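Local coordinates for protein lipocalin allergen (Canis lupus familiaris, PDB 4ODD) that probably binds small hydrophobic molecules in the cup of a lipocalin beta-barrel, and is known chiefly as an allergen of dog dander, at residues Val11-Thr17 and Tyr37-Val43; Asn95-Asp101 and Val113-Arg119; Arg73-Ile77 and Tyr86-Ile90. One frame throughout, in Å; residues are numbered along the deposited sequence.

Contact 1 (Val11-Thr17 and Tyr37-Val43)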
loop_
_atom_site.group_PDB
_atom_site.type_symbol
_atom_site.label_atom_id
_atom_site.label_comp_id
_atom_site.label_asym_id
_atom_site.label_seq_id
_atom_site.Cartn_x
_atom_site.Cartn_y
_atom_site.Cartn_z
ATOM N N VAL A 11 11.007 -0.597 8.491
ATOM C CA VAL A 11 9.633 -0.882 8.077
ATOM C C VAL A 11 9.263 -2.347 8.190
ATOM O O VAL A 11 8.082 -2.693 8.212
ATOM C CB VAL A 11 9.316 -0.400 6.643
ATOM C CG1 VAL A 11 9.944 0.935 6.402
ATOM C CG2 VAL A 11 9.812 -1.390 5.622
ATOM N N SER A 12 10.266 -3.210 8.253
ATOM C CA SER A 12 9.989 -4.629 8.306
ATOM C C SER A 12 9.088 -4.949 9.474
ATOM O O SER A 12 9.235 -4.378 10.556
ATOM C CB SER A 12 11.278 -5.419 8.397
ATOM O OG SER A 12 11.831 -5.553 7.100
ATOM N N GLY A 13 8.135 -5.843 9.241
ATOM C CA GLY A 13 7.205 -6.245 10.284
ATOM C C GLY A 13 5.745 -6.137 9.898
ATOM O O GLY A 13 5.395 -5.945 8.731
ATOM N N PRO A 14 4.872 -6.252 10.891
ATOM C CA PRO A 14 3.438 -6.334 10.607
ATOM C C PRO A 14 2.881 -4.968 10.211
ATOM O O PRO A 14 3.398 -3.921 10.647
ATOM C CB PRO A 14 2.852 -6.789 11.947
ATOM C CG PRO A 14 3.788 -6.209 12.980
ATOM C CD PRO A 14 5.170 -6.274 12.339
ATOM N N TRP A 15 1.845 -4.979 9.369
ATOM C CA TRP A 15 1.144 -3.766 9.005
ATOM C C TRP A 15 -0.302 -4.093 8.726
ATOM O O TRP A 15 -0.622 -5.207 8.295
ATOM C CB TRP A 15 1.770 -3.155 7.762
ATOM C CG TRP A 15 3.096 -2.559 8.017
ATOM C CD1 TRP A 15 4.304 -3.065 7.641
ATOM C CD2 TRP A 15 3.367 -1.343 8.716
ATOM N NE1 TRP A 15 5.314 -2.237 8.055
ATOM C CE2 TRP A 15 4.767 -1.169 8.718
ATOM C CE3 TRP A 15 2.563 -0.382 9.343
ATOM C CZ2 TRP A 15 5.386 -0.072 9.322
ATOM C CZ3 TRP A 15 3.176 0.704 9.948
ATOM C CH2 TRP A 15 4.577 0.850 9.934
ATOM N N LYS A 16 -1.170 -3.122 8.976
ATOM C CA LYS A 16 -2.585 -3.259 8.716
ATOM C C LYS A 16 -2.980 -2.085 7.818
ATOM O O LYS A 16 -2.487 -0.960 8.007
ATOM C CB LYS A 16 -3.364 -3.234 10.036
ATOM C CG LYS A 16 -4.862 -3.011 9.862
ATOM C CD LYS A 16 -5.604 -2.946 11.204
ATOM C CE LYS A 16 -7.129 -2.825 11.004
ATOM N NZ LYS A 16 -7.674 -3.920 10.133
ATOM N N THR A 17 -3.848 -2.333 6.836
ATOM C CA THR A 17 -4.276 -1.236 5.977
ATOM C C THR A 17 -5.352 -0.411 6.675
ATOM O O THR A 17 -6.338 -0.958 7.150
ATOM C CB THR A 17 -4.844 -1.714 4.631
ATOM O OG1 THR A 17 -3.952 -2.660 4.033
ATOM C CG2 THR A 17 -5.034 -0.520 3.704
ATOM N N TYR A 37 -5.349 -5.668 1.894
ATOM C CA TYR A 37 -5.263 -5.762 3.341
ATOM C C TYR A 37 -3.888 -6.256 3.699
ATOM O O TYR A 37 -3.557 -7.430 3.515
ATOM C CB TYR A 37 -6.350 -6.675 3.897
ATOM C CG TYR A 37 -7.730 -6.105 3.669
ATOM C CD1 TYR A 37 -8.254 -5.137 4.531
ATOM C CD2 TYR A 37 -8.510 -6.518 2.589
ATOM C CE1 TYR A 37 -9.529 -4.607 4.335
ATOM C CE2 TYR A 37 -9.775 -5.998 2.392
ATOM C CZ TYR A 37 -10.276 -5.041 3.260
ATOM O OH TYR A 37 -11.532 -4.535 3.035
ATOM N N LEU A 38 -3.070 -5.337 4.179
ATOM C CA LEU A 38 -1.720 -5.691 4.562
ATOM C C LEU A 38 -1.665 -6.620 5.739
ATOM O O LEU A 38 -2.508 -6.564 6.645
ATOM C CB LEU A 38 -0.885 -4.448 4.815
ATOM C CG LEU A 38 -0.059 -4.395 3.527
ATOM C CD1 LEU A 38 -0.139 -3.028 2.859
ATOM C CD2 LEU A 38 1.384 -4.868 3.754
ATOM N N ARG A 39 -0.674 -7.499 5.700
ATOM C CA ARG A 39 -0.354 -8.314 6.859
ATOM C C ARG A 39 1.037 -7.949 7.332
ATOM O O ARG A 39 1.255 -7.733 8.525
ATOM C CB ARG A 39 -0.456 -9.803 6.542
ATOM C CG ARG A 39 -1.911 -10.282 6.390
ATOM C CD ARG A 39 -2.692 -10.094 7.689
ATOM N NE ARG A 39 -4.074 -10.528 7.582
ATOM C CZ ARG A 39 -5.101 -9.706 7.405
ATOM N NH1 ARG A 39 -4.904 -8.401 7.308
ATOM N NH2 ARG A 39 -6.330 -10.189 7.318
ATOM N N GLY A 40 1.984 -7.854 6.400
ATOM C CA GLY A 40 3.325 -7.470 6.783
ATOM C C GLY A 40 4.256 -7.164 5.638
ATOM O O GLY A 40 3.980 -7.462 4.479
ATOM N N ILE A 41 5.380 -6.555 5.974
ATOM C CA ILE A 41 6.415 -6.291 4.997
ATOM C C ILE A 41 7.779 -6.781 5.462
ATOM O O ILE A 41 8.147 -6.627 6.634
ATOM C CB ILE A 41 6.499 -4.804 4.715
ATOM C CG1 ILE A 41 5.199 -4.345 4.061
ATOM C CG2 ILE A 41 7.706 -4.506 3.844
ATOM C CD1 ILE A 41 5.009 -2.841 4.075
ATOM N N ASN A 42 8.524 -7.367 4.530
ATOM C CA ASN A 42 9.858 -7.884 4.814
ATOM C C ASN A 42 10.877 -7.203 3.937
ATOM O O ASN A 42 10.776 -7.259 2.718
ATOM C CB ASN A 42 9.920 -9.383 4.552
ATOM C CG ASN A 42 8.760 -10.115 5.146
ATOM O OD1 ASN A 42 7.635 -10.031 4.643
ATOM N ND2 ASN A 42 9.014 -10.843 6.224
ATOM N N VAL A 43 11.853 -6.557 4.561
ATOM C CA VAL A 43 12.991 -5.990 3.843
ATOM C C VAL A 43 14.239 -6.888 3.917
ATOM O O VAL A 43 14.752 -7.154 5.001
ATOM C CB VAL A 43 13.347 -4.608 4.418
ATOM C CG1 VAL A 43 14.370 -3.901 3.540
ATOM C CG2 VAL A 43 12.084 -3.757 4.561
#

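Contact 2 (Asn95-Asp101 and Val113-Arg119)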
loop_
_atom_site.group_PDB
_atom_site.type_symbol
_atom_site.label_atom_id
_atom_site.label_comp_id
_atom_site.label_asym_id
_atom_site.label_seq_id
_atom_site.Cartn_x
_atom_site.Cartn_y
_atom_site.Cartn_z
ATOM N N ASN A 95 4.164 3.985 14.521
ATOM C CA ASN A 95 2.777 3.561 14.435
ATOM C C ASN A 95 2.244 3.542 12.991
ATOM O O ASN A 95 1.297 2.825 12.685
ATOM C CB ASN A 95 1.914 4.484 15.308
ATOM C CG ASN A 95 0.445 4.104 15.295
ATOM O OD1 ASN A 95 0.025 3.184 16.005
ATOM N ND2 ASN A 95 -0.348 4.817 14.491
ATOM N N ALA A 96 2.854 4.317 12.097
ATOM C CA ALA A 96 2.251 4.515 10.779
ATOM C C ALA A 96 3.186 4.365 9.557
ATOM O O ALA A 96 4.415 4.325 9.683
ATOM C CB ALA A 96 1.512 5.859 10.745
ATOM N N LEU A 97 2.575 4.289 8.376
ATOM C CA LEU A 97 3.294 4.065 7.132
ATOM C C LEU A 97 2.473 4.599 5.958
ATOM O O LEU A 97 1.352 4.156 5.721
ATOM C CB LEU A 97 3.546 2.569 6.952
ATOM C CG LEU A 97 4.500 2.175 5.835
ATOM C CD1 LEU A 97 5.888 2.666 6.180
ATOM C CD2 LEU A 97 4.494 0.669 5.647
ATOM N N ILE A 98 3.025 5.555 5.230
ATOM C CA ILE A 98 2.348 6.065 4.037
ATOM C C ILE A 98 3.064 5.627 2.750
ATOM O O ILE A 98 4.249 5.939 2.538
ATOM C CB ILE A 98 2.231 7.599 4.047
ATOM C CG1 ILE A 98 1.395 8.063 5.237
ATOM C CG2 ILE A 98 1.605 8.097 2.736
ATOM C CD1 ILE A 98 1.284 9.573 5.345
ATOM N N GLY A 99 2.346 4.902 1.899
ATOM C CA GLY A 99 2.925 4.426 0.662
ATOM C C GLY A 99 2.264 5.054 -0.544
ATOM O O GLY A 99 1.095 5.473 -0.484
ATOM N N TYR A 100 3.014 5.131 -1.641
ATOM C CA TYR A 100 2.461 5.588 -2.907
ATOM C C TYR A 100 2.909 4.683 -4.032
ATOM O O TYR A 100 4.109 4.569 -4.311
ATOM C CB TYR A 100 2.889 7.015 -3.206
ATOM C CG TYR A 100 2.284 7.557 -4.473
ATOM C CD1 TYR A 100 0.905 7.605 -4.644
ATOM C CD2 TYR A 100 3.087 8.040 -5.500
ATOM C CE1 TYR A 100 0.351 8.120 -5.826
ATOM C CE2 TYR A 100 2.538 8.553 -6.669
ATOM C CZ TYR A 100 1.185 8.586 -6.826
ATOM O OH TYR A 100 0.661 9.091 -7.983
ATOM N N ASP A 101 1.941 4.040 -4.675
ATOM C CA ASP A 101 2.227 3.149 -5.793
ATOM C C ASP A 101 1.812 3.763 -7.118
ATOM O O ASP A 101 0.821 4.491 -7.214
ATOM C CB ASP A 101 1.484 1.820 -5.623
ATOM C CG ASP A 101 1.904 0.786 -6.647
ATOM O OD1 ASP A 101 3.119 0.660 -6.901
ATOM O OD2 ASP A 101 1.015 0.100 -7.194
ATOM N N VAL A 113 -2.097 4.830 -6.506
ATOM C CA VAL A 113 -2.677 4.282 -5.274
ATOM C C VAL A 113 -1.950 4.803 -4.059
ATOM O O VAL A 113 -0.731 4.672 -3.972
ATOM C CB VAL A 113 -2.607 2.757 -5.241
ATOM C CG1 VAL A 113 -3.246 2.239 -3.979
ATOM C CG2 VAL A 113 -3.269 2.169 -6.479
ATOM N N ALA A 114 -2.688 5.418 -3.139
ATOM C CA ALA A 114 -2.081 5.896 -1.899
ATOM C C ALA A 114 -2.538 5.029 -0.696
ATOM O O ALA A 114 -3.703 4.631 -0.612
ATOM C CB ALA A 114 -2.380 7.389 -1.683
ATOM N N LEU A 115 -1.620 4.709 0.210
ATOM C CA LEU A 115 -1.974 3.884 1.354
ATOM C C LEU A 115 -1.479 4.409 2.684
ATOM O O LEU A 115 -0.308 4.807 2.825
ATOM C CB LEU A 115 -1.437 2.474 1.209
ATOM C CG LEU A 115 -1.814 1.668 -0.008
ATOM C CD1 LEU A 115 -0.566 1.426 -0.806
ATOM C CD2 LEU A 115 -2.415 0.361 0.463
ATOM N N LEU A 116 -2.384 4.377 3.664
ATOM C CA LEU A 116 -2.029 4.610 5.049
ATOM C C LEU A 116 -2.103 3.270 5.735
ATOM O O LEU A 116 -3.139 2.611 5.728
ATOM C CB LEU A 116 -2.980 5.600 5.706
ATOM C CG LEU A 116 -2.625 5.932 7.160
ATOM C CD1 LEU A 116 -1.134 6.177 7.305
ATOM C CD2 LEU A 116 -3.435 7.133 7.658
ATOM N N MET A 117 -0.980 2.839 6.283
ATOM C CA MET A 117 -0.926 1.546 6.930
ATOM C C MET A 117 -0.559 1.772 8.379
ATOM O O MET A 117 0.266 2.637 8.694
ATOM C CB MET A 117 0.104 0.642 6.265
ATOM C CG MET A 117 -0.300 0.148 4.887
ATOM S SD MET A 117 1.185 -0.169 3.915
ATOM C CE MET A 117 1.836 1.499 3.817
ATOM N N GLY A 118 -1.176 0.994 9.263
ATOM C CA GLY A 118 -0.946 1.171 10.684
ATOM C C GLY A 118 -0.254 -0.010 11.315
ATOM O O GLY A 118 -0.350 -1.131 10.832
ATOM N N ARG A 119 0.467 0.273 12.393
ATOM C CA ARG A 119 1.029 -0.737 13.270
ATOM C C ARG A 119 0.115 -0.804 14.487
ATOM O O ARG A 119 0.330 -0.089 15.454
ATOM C CB ARG A 119 2.421 -0.290 13.715
ATOM C CG ARG A 119 3.368 -1.413 14.108
ATOM C CD ARG A 119 4.034 -2.027 12.889
ATOM N NE ARG A 119 5.397 -1.543 12.691
ATOM C CZ ARG A 119 6.300 -2.141 11.911
ATOM N NH1 ARG A 119 5.981 -3.254 11.253
ATOM N NH2 ARG A 119 7.527 -1.633 11.791
#

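Contact 3 (Arg73-Ile77 and Tyr86-Ile90)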
loop_
_atom_site.group_PDB
_atom_site.type_symbol
_atom_site.label_atom_id
_atom_site.label_comp_id
_atom_site.label_asym_id
_atom_site.label_seq_id
_atom_site.Cartn_x
_atom_site.Cartn_y
_atom_site.Cartn_z
ATOM N N ARG A 73 17.646 2.294 -7.211
ATOM C CA ARG A 73 18.346 3.508 -6.832
ATOM C C ARG A 73 17.350 4.583 -6.418
ATOM O O ARG A 73 16.236 4.661 -6.948
ATOM C CB ARG A 73 19.238 4.006 -7.978
ATOM C CG ARG A 73 18.483 4.420 -9.242
ATOM C CD ARG A 73 19.423 5.006 -10.299
ATOM N NE ARG A 73 19.949 6.318 -9.926
ATOM C CZ ARG A 73 19.290 7.461 -10.092
ATOM N NH1 ARG A 73 18.070 7.455 -10.618
ATOM N NH2 ARG A 73 19.845 8.612 -9.729
ATOM N N ASP A 74 17.770 5.410 -5.467
ATOM C CA ASP A 74 16.917 6.453 -4.916
ATOM C C ASP A 74 15.652 5.842 -4.329
ATOM O O ASP A 74 14.620 6.506 -4.216
ATOM C CB ASP A 74 16.584 7.509 -5.971
ATOM C CG ASP A 74 17.825 8.166 -6.541
ATOM O OD1 ASP A 74 18.845 8.259 -5.823
ATOM O OD2 ASP A 74 17.780 8.586 -7.714
ATOM N N ASN A 75 15.746 4.559 -3.975
ATOM C CA ASN A 75 14.738 3.897 -3.152
ATOM C C ASN A 75 13.386 3.660 -3.815
ATOM O O ASN A 75 12.348 3.694 -3.155
ATOM C CB ASN A 75 14.525 4.693 -1.869
ATOM C CG ASN A 75 15.817 4.992 -1.152
ATOM O OD1 ASN A 75 16.831 5.336 -1.771
ATOM N ND2 ASN A 75 15.794 4.853 0.168
ATOM N N LEU A 76 13.390 3.431 -5.117
ATOM C CA LEU A 76 12.151 3.135 -5.800
ATOM C C LEU A 76 11.939 1.633 -5.780
ATOM O O LEU A 76 12.806 0.876 -6.239
ATOM C CB LEU A 76 12.177 3.647 -7.234
ATOM C CG LEU A 76 10.911 3.343 -8.038
ATOM C CD1 LEU A 76 9.623 4.003 -7.436
ATOM C CD2 LEU A 76 11.117 3.763 -9.474
ATOM N N ILE A 77 10.802 1.199 -5.228
ATOM C CA ILE A 77 10.533 -0.223 -5.131
ATOM C C ILE A 77 9.690 -0.643 -6.307
ATOM O O ILE A 77 8.642 -0.052 -6.572
ATOM C CB ILE A 77 9.841 -0.602 -3.824
ATOM C CG1 ILE A 77 10.720 -0.242 -2.627
ATOM C CG2 ILE A 77 9.604 -2.086 -3.789
ATOM C CD1 ILE A 77 10.135 0.846 -1.737
ATOM N N TYR A 86 5.547 0.791 -9.352
ATOM C CA TYR A 86 6.636 1.635 -8.926
ATOM C C TYR A 86 6.192 2.265 -7.616
ATOM O O TYR A 86 5.290 3.119 -7.569
ATOM C CB TYR A 86 6.957 2.669 -10.010
ATOM C CG TYR A 86 7.317 2.000 -11.329
ATOM C CD1 TYR A 86 8.641 1.929 -11.767
ATOM C CD2 TYR A 86 6.338 1.397 -12.111
ATOM C CE1 TYR A 86 8.970 1.283 -12.960
ATOM C CE2 TYR A 86 6.656 0.752 -13.298
ATOM C CZ TYR A 86 7.964 0.700 -13.717
ATOM O OH TYR A 86 8.268 0.060 -14.889
ATOM N N PHE A 87 6.829 1.810 -6.543
ATOM C CA PHE A 87 6.342 2.064 -5.206
ATOM C C PHE A 87 7.335 2.858 -4.378
ATOM O O PHE A 87 8.559 2.715 -4.533
ATOM C CB PHE A 87 6.016 0.727 -4.527
ATOM C CG PHE A 87 5.433 0.868 -3.164
ATOM C CD1 PHE A 87 6.185 0.561 -2.039
ATOM C CD2 PHE A 87 4.134 1.325 -2.996
ATOM C CE1 PHE A 87 5.642 0.696 -0.764
ATOM C CE2 PHE A 87 3.589 1.467 -1.729
ATOM C CZ PHE A 87 4.342 1.150 -0.611
ATOM N N ARG A 88 6.802 3.683 -3.482
ATOM C CA ARG A 88 7.635 4.490 -2.614
ATOM C C ARG A 88 7.006 4.606 -1.248
ATOM O O ARG A 88 5.799 4.755 -1.127
ATOM C CB ARG A 88 7.846 5.887 -3.208
ATOM C CG ARG A 88 8.788 5.939 -4.419
ATOM C CD ARG A 88 9.205 7.381 -4.743
ATOM N NE ARG A 88 9.889 7.527 -6.031
ATOM C CZ ARG A 88 11.144 7.152 -6.277
ATOM N NH1 ARG A 88 11.875 6.577 -5.336
ATOM N NH2 ARG A 88 11.670 7.338 -7.482
ATOM N N ILE A 89 7.826 4.518 -0.211
ATOM C CA ILE A 89 7.390 4.889 1.115
ATOM C C ILE A 89 7.499 6.401 1.199
ATOM O O ILE A 89 8.574 6.959 1.012
ATOM C CB ILE A 89 8.301 4.281 2.171
ATOM C CG1 ILE A 89 8.474 2.787 1.910
ATOM C CG2 ILE A 89 7.741 4.529 3.568
ATOM C CD1 ILE A 89 7.173 2.065 1.817
ATOM N N ILE A 90 6.391 7.070 1.465
ATOM C CA ILE A 90 6.409 8.520 1.581
ATOM C C ILE A 90 6.831 8.954 2.989
ATOM O O ILE A 90 7.465 9.993 3.162
ATOM C CB ILE A 90 5.022 9.127 1.278
ATOM C CG1 ILE A 90 4.554 8.748 -0.133
ATOM C CG2 ILE A 90 5.055 10.626 1.448
ATOM C CD1 ILE A 90 5.556 9.087 -1.201
#

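Contact 1 (Val11-Thr17 and Tyr37-Val43)
Trp15 and Ile41 meet where the indole reaches back along its own strand. Ile41 CD1 approaches Trp15 CD1 obliquely, at 3.6 Å, and its CG1 lies against the same ring carbon. The indole CG stands anti to the carbonyl carbon (chi1 -72°), which turns NE1 toward the preceding loop; there Trp15 NE1 donates to Val11 O at 2.8 Å, in the carbonyl plane and close to the ring plane. Carbon contact at CD1 and a polar bond at the neighbouring NE1 together fix the ring's rotation. Ile41 is also held through its backbone: Gly13 N gives to Ile41 O at 2.7 Å, and Ile41 N returns a bond to Gly13 O at 2.8 Å. Trp15 N reaches Arg39 O at 2.9 Å.

Two hydroxyls extend the ladder. Thr17 OG1 accepts from Leu38 N at 2.8 Å, nearly straight at 167°, and donates its own hydroxyl hydrogen to Ile36 O, linking the backbone on both sides of Tyr37. At the other end Ser12 OG accepts from Val43 N at 2.7 Å. Arg119, just past the end of strand 110-118, makes a cation-pi contact with Trp15 and bonds to Pro14 O. Gly13-Pro14-Trp15 is the Gly-X-Trp signature of the lipocalins, and its tryptophan, paired with this arginine, marks the closed end of the barrel in this family.

Contact 2 (Asn95-Asp101 and Val113-Arg119)
Met117 leaves its strand with CG beside the backbone N (chi1 -71°) and then bends at its far end (chi3 -64°), which folds the methyl back across the ladder onto Leu97. Leu97 meets it with CG anti to N and beside the carbonyl carbon (chi1 -169°); this puts Leu97 CG and CD2 against Met117 CE, with CD2 at 3.3 Å, and the two chains cross at a slant. The same methyl lies near Gly99 N, where glycine presents only backbone.

On the other side of the sheet, Leu116 CD1 touches Ile98 CG1 at 3.8 Å and lies near Leu97 O. The Tyr100 ring swings toward the partner strand, placing Tyr100 CD1 at 3.4 Å from Val113 O, with Ala114 CA near the ring plane at its edge.

The backbones form a regular antiparallel ladder. Met117 N donates to Leu97 O at 2.7 Å, while the return bond from Leu97 N to Met117 O is weak. Two-way pairs follow at Gly99 with Leu115 and at Asp101 with Val113, where Asp101 N meets Val113 O at 2.8 Å. Beyond the strand, Arg119 N still reaches Asn95 O at 2.7 Å.

Leu97, Val113, Leu115 and Met117 face the barrel interior, with Asp101 the polar exception, whereas Ala96, Ile98 and Ala114 touch helix 125-137. Between the bonded pairs, Ile98 and Tyr100 bond outward to strand 84-92, Ala114 and Leu116 to strand 13-22. The chemistry is that of a continuous barrel wall, largely apolar but with a carboxylate on its inner face.

Contact 3 (Arg73-Ile77 and Tyr86-Ile90)
Phe87 N donates to Ile77 O at 2.6 Å, and Tyr86 CA-H leans on the same oxygen. The return bond, Ile77 N to Phe87 O, measures 2.8 Å. These two bonds make Ile77 and Phe87 a hydrogen-bonded antiparallel pair, just where the loop becomes strand. Their side chains run side by side in the same direction, with Ile77 CD1 at 4.0 Å from Phe87 CD1; from there the Ile77 methyl reaches on to the fringe of Ile89.

Leu76 points its branches elsewhere. With CG anti to the backbone N (chi1 179°), its CD1 is carried over the centre of the Arg88 guanidinium, 3.7 Å above the plane, while Leu76 CD2 comes up to the edge of the Tyr86 ring, 3.8 Å from CD1 of that ring. Arg88 stretches out straight from CG to NE and crosses Leu76 at about a right angle. At the end of this chain Arg88 NH1 reaches Asp74 O at 3.0 Å, near the guanidinium plane; the bond is weak, bent to 128° at the hydrogen.

The contact lies at the surface, where the loop between strands 62-71 and 77-80 packs against strand 84-92. Leu8 of helix 6-10 touches Asn75 and Ile77, and Val7 touches Ile89. Phe87 packs edge-to-face with Phe52, and strand 96-104 continues the sheet beyond Arg88 through backbone bonds to Tyr100.

All three contacts belong to one curled antiparallel sheet. Contact 2 is the buried one, a hairpin packed on both faces; contact 1 is partly buried, and contact 3 lies at the surface. Contact 2 borders both others: strand 110-118 runs beside strand 13-22 of contact 1, with Lys16 O probably bonded to Gly118 N, while strand 96-104 runs beside strand 84-92 of contact 3, where Ile98 O probably takes Ile90 N. Contacts 1 and 3 do not touch. Chemistry follows place: aliphatic and methionine packing in contact 2, hydroxyls and an indole N-H supplementing the ladder in contact 1, and an arginine over a leucine in contact 3.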